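Local coordinates for protein MIP07328p (Drosophila melanogaster, PDB 6FKK) that probably acts as a chemorepellent axon guidance cue, a semaphorin that binds semaphorin receptors through its extracellular part, at residues K417-L422 / K434-S439. Numbering follows the deposited sequence.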
ATOM      1  N   LYS A 417       4.409  -0.601  16.433  1.00 53.92           N
ATOM      2  CA  LYS A 417       4.204   0.840  16.438  1.00 50.62           C
ATOM      3  C   LYS A 417       5.551   1.535  16.575  1.00 47.52           C
ATOM      4  O   LYS A 417       6.411   1.087  17.340  1.00 63.79           O
ATOM      5  CB  LYS A 417       3.299   1.276  17.593  1.00 49.94           C
ATOM      6  CG  LYS A 417       1.945   0.603  17.675  1.00 57.81           C
ATOM      7  CD  LYS A 417       1.254   1.012  18.973  1.00 81.95           C
ATOM      8  CE  LYS A 417      -0.194   0.552  19.030  1.00 81.37           C
ATOM      9  NZ  LYS A 417      -0.338  -0.925  18.914  1.00 92.56           N
ATOM     10  N   PHE A 418       5.731   2.633  15.844  1.00 38.12           N
ATOM     11  CA  PHE A 418       6.938   3.432  16.007  1.00 38.25           C
ATOM     12  C   PHE A 418       6.715   4.823  15.437  1.00 47.60           C
ATOM     13  O   PHE A 418       5.862   5.035  14.571  1.00 54.35           O
ATOM     14  CB  PHE A 418       8.157   2.771  15.347  1.00 37.70           C
ATOM     15  CG  PHE A 418       8.152   2.825  13.842  1.00 44.22           C
ATOM     16  CD1 PHE A 418       7.551   1.822  13.101  1.00 53.36           C
ATOM     17  CD2 PHE A 418       8.773   3.867  13.170  1.00 42.17           C
ATOM     18  CE1 PHE A 418       7.554   1.865  11.719  1.00 49.69           C
ATOM     19  CE2 PHE A 418       8.777   3.916  11.790  1.00 48.61           C
ATOM     20  CZ  PHE A 418       8.168   2.913  11.063  1.00 50.73           C
ATOM     21  N   ILE A 419       7.503   5.772  15.944  1.00 38.43           N
ATOM     22  CA  ILE A 419       7.567   7.127  15.415  1.00 51.53           C
ATOM     23  C   ILE A 419       9.028   7.454  15.136  1.00 50.44           C
ATOM     24  O   ILE A 419       9.941   6.744  15.558  1.00 48.43           O
ATOM     25  CB  ILE A 419       6.951   8.170  16.371  1.00 45.23           C
ATOM     26  CG1 ILE A 419       7.763   8.250  17.665  1.00 41.22           C
ATOM     27  CG2 ILE A 419       5.493   7.838  16.661  1.00 50.46           C
ATOM     28  CD1 ILE A 419       7.328   9.365  18.589  1.00 52.49           C
ATOM     29  N   ASN A 420       9.242   8.548  14.411  1.00 44.15           N
ATOM     30  CA  ASN A 420      10.578   8.997  14.046  1.00 45.25           C
ATOM     31  C   ASN A 420      10.851  10.360  14.661  1.00 48.86           C
ATOM     32  O   ASN A 420       9.968  11.223  14.701  1.00 67.62           O
ATOM     33  CB  ASN A 420      10.746   9.070  12.526  1.00 58.85           C
ATOM     34  CG  ASN A 420      10.736   7.704  11.871  1.00 59.07           C
ATOM     35  OD1 ASN A 420       9.867   7.401  11.056  1.00 74.25           O
ATOM     36  ND2 ASN A 420      11.710   6.873  12.223  1.00 41.12           N
ATOM     37  N   ILE A 421      12.076  10.546  15.143  1.00 52.24           N
ATOM     38  CA  ILE A 421      12.529  11.818  15.690  1.00 60.39           C
ATOM     39  C   ILE A 421      13.844  12.170  15.014  1.00 55.63           C
ATOM     40  O   ILE A 421      14.795  11.379  15.047  1.00 75.05           O
ATOM     41  CB  ILE A 421      12.699  11.767  17.218  1.00 59.99           C
ATOM     42  CG1 ILE A 421      11.336  11.653  17.906  1.00 56.63           C
ATOM     43  CG2 ILE A 421      13.450  12.993  17.714  1.00 49.84           C
ATOM     44  CD1 ILE A 421      11.429  11.561  19.412  1.00 50.40           C
ATOM     45  N   LEU A 422      13.899  13.346  14.397  1.00 52.50           N
ATOM     46  CA  LEU A 422      15.080  13.811  13.680  1.00 69.54           C
ATOM     47  C   LEU A 422      15.772  14.877  14.519  1.00 77.02           C
ATOM     48  O   LEU A 422      15.156  15.890  14.870  1.00 83.13           O
ATOM     49  CB  LEU A 422      14.700  14.358  12.305  1.00 66.48           C
ATOM     50  CG  LEU A 422      15.841  14.773  11.376  1.00 68.86           C
ATOM     51  CD1 LEU A 422      16.715  13.577  11.041  1.00 78.84           C
ATOM     52  CD2 LEU A 422      15.300  15.418  10.108  1.00 69.30           C
ATOM     53  N   LYS A 434      16.421   8.835  14.404  1.00 44.42           N
ATOM     54  CA  LYS A 434      16.261   7.673  15.263  1.00 61.71           C
ATOM     55  C   LYS A 434      14.823   7.173  15.202  1.00 49.67           C
ATOM     56  O   LYS A 434      13.904   7.894  14.803  1.00 56.41           O
ATOM     57  CB  LYS A 434      16.661   7.981  16.713  1.00 73.40           C
ATOM     58  CG  LYS A 434      15.788   8.987  17.440  1.00 66.65           C
ATOM     59  CD  LYS A 434      16.296   9.169  18.867  1.00 92.64           C
ATOM     60  CE  LYS A 434      15.406  10.087  19.691  1.00 97.92           C
ATOM     61  NZ  LYS A 434      15.899  10.207  21.095  1.00 85.41           N
ATOM     62  N   THR A 435      14.645   5.914  15.595  1.00 47.06           N
ATOM     63  CA  THR A 435      13.363   5.220  15.504  1.00 40.35           C
ATOM     64  C   THR A 435      12.897   4.873  16.912  1.00 65.86           C
ATOM     65  O   THR A 435      13.490   4.015  17.573  1.00 77.98           O
ATOM     66  CB  THR A 435      13.484   3.963  14.642  1.00 42.32           C
ATOM     67  OG1 THR A 435      13.917   4.324  13.324  1.00 47.41           O
ATOM     68  CG2 THR A 435      12.147   3.244  14.554  1.00 38.46           C
ATOM     69  N   VAL A 436      11.837   5.539  17.364  1.00 56.35           N
ATOM     70  CA  VAL A 436      11.265   5.298  18.685  1.00 51.44           C
ATOM     71  C   VAL A 436      10.213   4.205  18.526  1.00 50.48           C
ATOM     72  O   VAL A 436       9.101   4.459  18.064  1.00 46.54           O
ATOM     73  CB  VAL A 436      10.670   6.572  19.287  1.00 43.41           C
ATOM     74  CG1 VAL A 436      10.108   6.291  20.675  1.00 57.83           C
ATOM     75  CG2 VAL A 436      11.716   7.678  19.337  1.00 57.33           C
ATOM     76  N   VAL A 437      10.569   2.982  18.909  1.00 46.55           N
ATOM     77  CA  VAL A 437       9.642   1.859  18.831  1.00 45.90           C
ATOM     78  C   VAL A 437       8.691   1.927  20.017  1.00 56.90           C
ATOM     79  O   VAL A 437       9.117   1.846  21.173  1.00 73.20           O
ATOM     80  CB  VAL A 437      10.394   0.522  18.801  1.00 48.86           C
ATOM     81  CG1 VAL A 437       9.416  -0.637  18.912  1.00 53.12           C
ATOM     82  CG2 VAL A 437      11.217   0.410  17.529  1.00 41.47           C
ATOM     83  N   ILE A 438       7.399   2.073  19.733  1.00 57.30           N
ATOM     84  CA  ILE A 438       6.408   2.169  20.800  1.00 47.97           C
ATOM     85  C   ILE A 438       6.110   0.795  21.385  1.00 45.26           C
ATOM     86  O   ILE A 438       6.193   0.593  22.603  1.00 60.18           O
ATOM     87  CB  ILE A 438       5.131   2.851  20.280  1.00 56.36           C
ATOM     88  CG1 ILE A 438       5.444   4.275  19.822  1.00 61.33           C
ATOM     89  CG2 ILE A 438       4.053   2.854  21.350  1.00 53.56           C
ATOM     90  CD1 ILE A 438       4.271   4.972  19.180  1.00 72.96           C
ATOM     91  N   SER A 439       5.762  -0.170  20.536  1.00 46.37           N
ATOM     92  CA  SER A 439       5.454  -1.513  21.007  1.00 60.90           C
ATOM     93  C   SER A 439       5.565  -2.497  19.853  1.00 61.56           C
ATOM     94  O   SER A 439       5.399  -2.130  18.687  1.00 66.38           O
ATOM     95  CB  SER A 439       4.049  -1.588  21.616  1.00 68.19           C
ATOM     96  OG  SER A 439       3.056  -1.441  20.617  1.00 55.68           O
TER
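Ile-419 and Val-436 face each other as a hydrogen-bonded antiparallel pair. Ile-419 N gives to Val-436 O at 3.0 Å, and Val-436 N gives back to Ile-419 O at 2.9 Å. Ile-421 and Lys-434 form the next such pair, with Ile-421 N to Lys-434 O at 3.2 Å and Lys-434 N to Ile-421 O at 3.1 Å. At the other end the ladder is irregular. Lys-417 O takes Ile-438 N at 2.8 Å, with the donor 45° above the carbonyl plane, and more weakly Ser-439 N. Lys-417 N returns a bond to Ser-439 O, in the carbonyl plane. Phe-418 and Asn-420 sit in non-hydrogen-bonded pairs, and their backbone N atoms have no partner in 434-439; the Phe-418 backbone bonds instead with Ile-406 of strand 402-410. Thr-435 OG1 and Asn-420 ND2 both bond to Leu-376 O, Lys-417 NZ to His-477 NE2 and Lys-434 NZ to Asn-524 OD1. Ile-419 CG1 stands between its own backbone N and carbonyl carbon (chi1 65°), and from there it lies beside Val-436 CB at 3.7 Å. Ile-421 CD1 meets Val-436 CG2 at 3.9 Å. Ile-438 and Ser-439 opposite Lys-417 make a classic beta bulge in the outer hairpin of a four-stranded antiparallel blade of the sema beta-propeller.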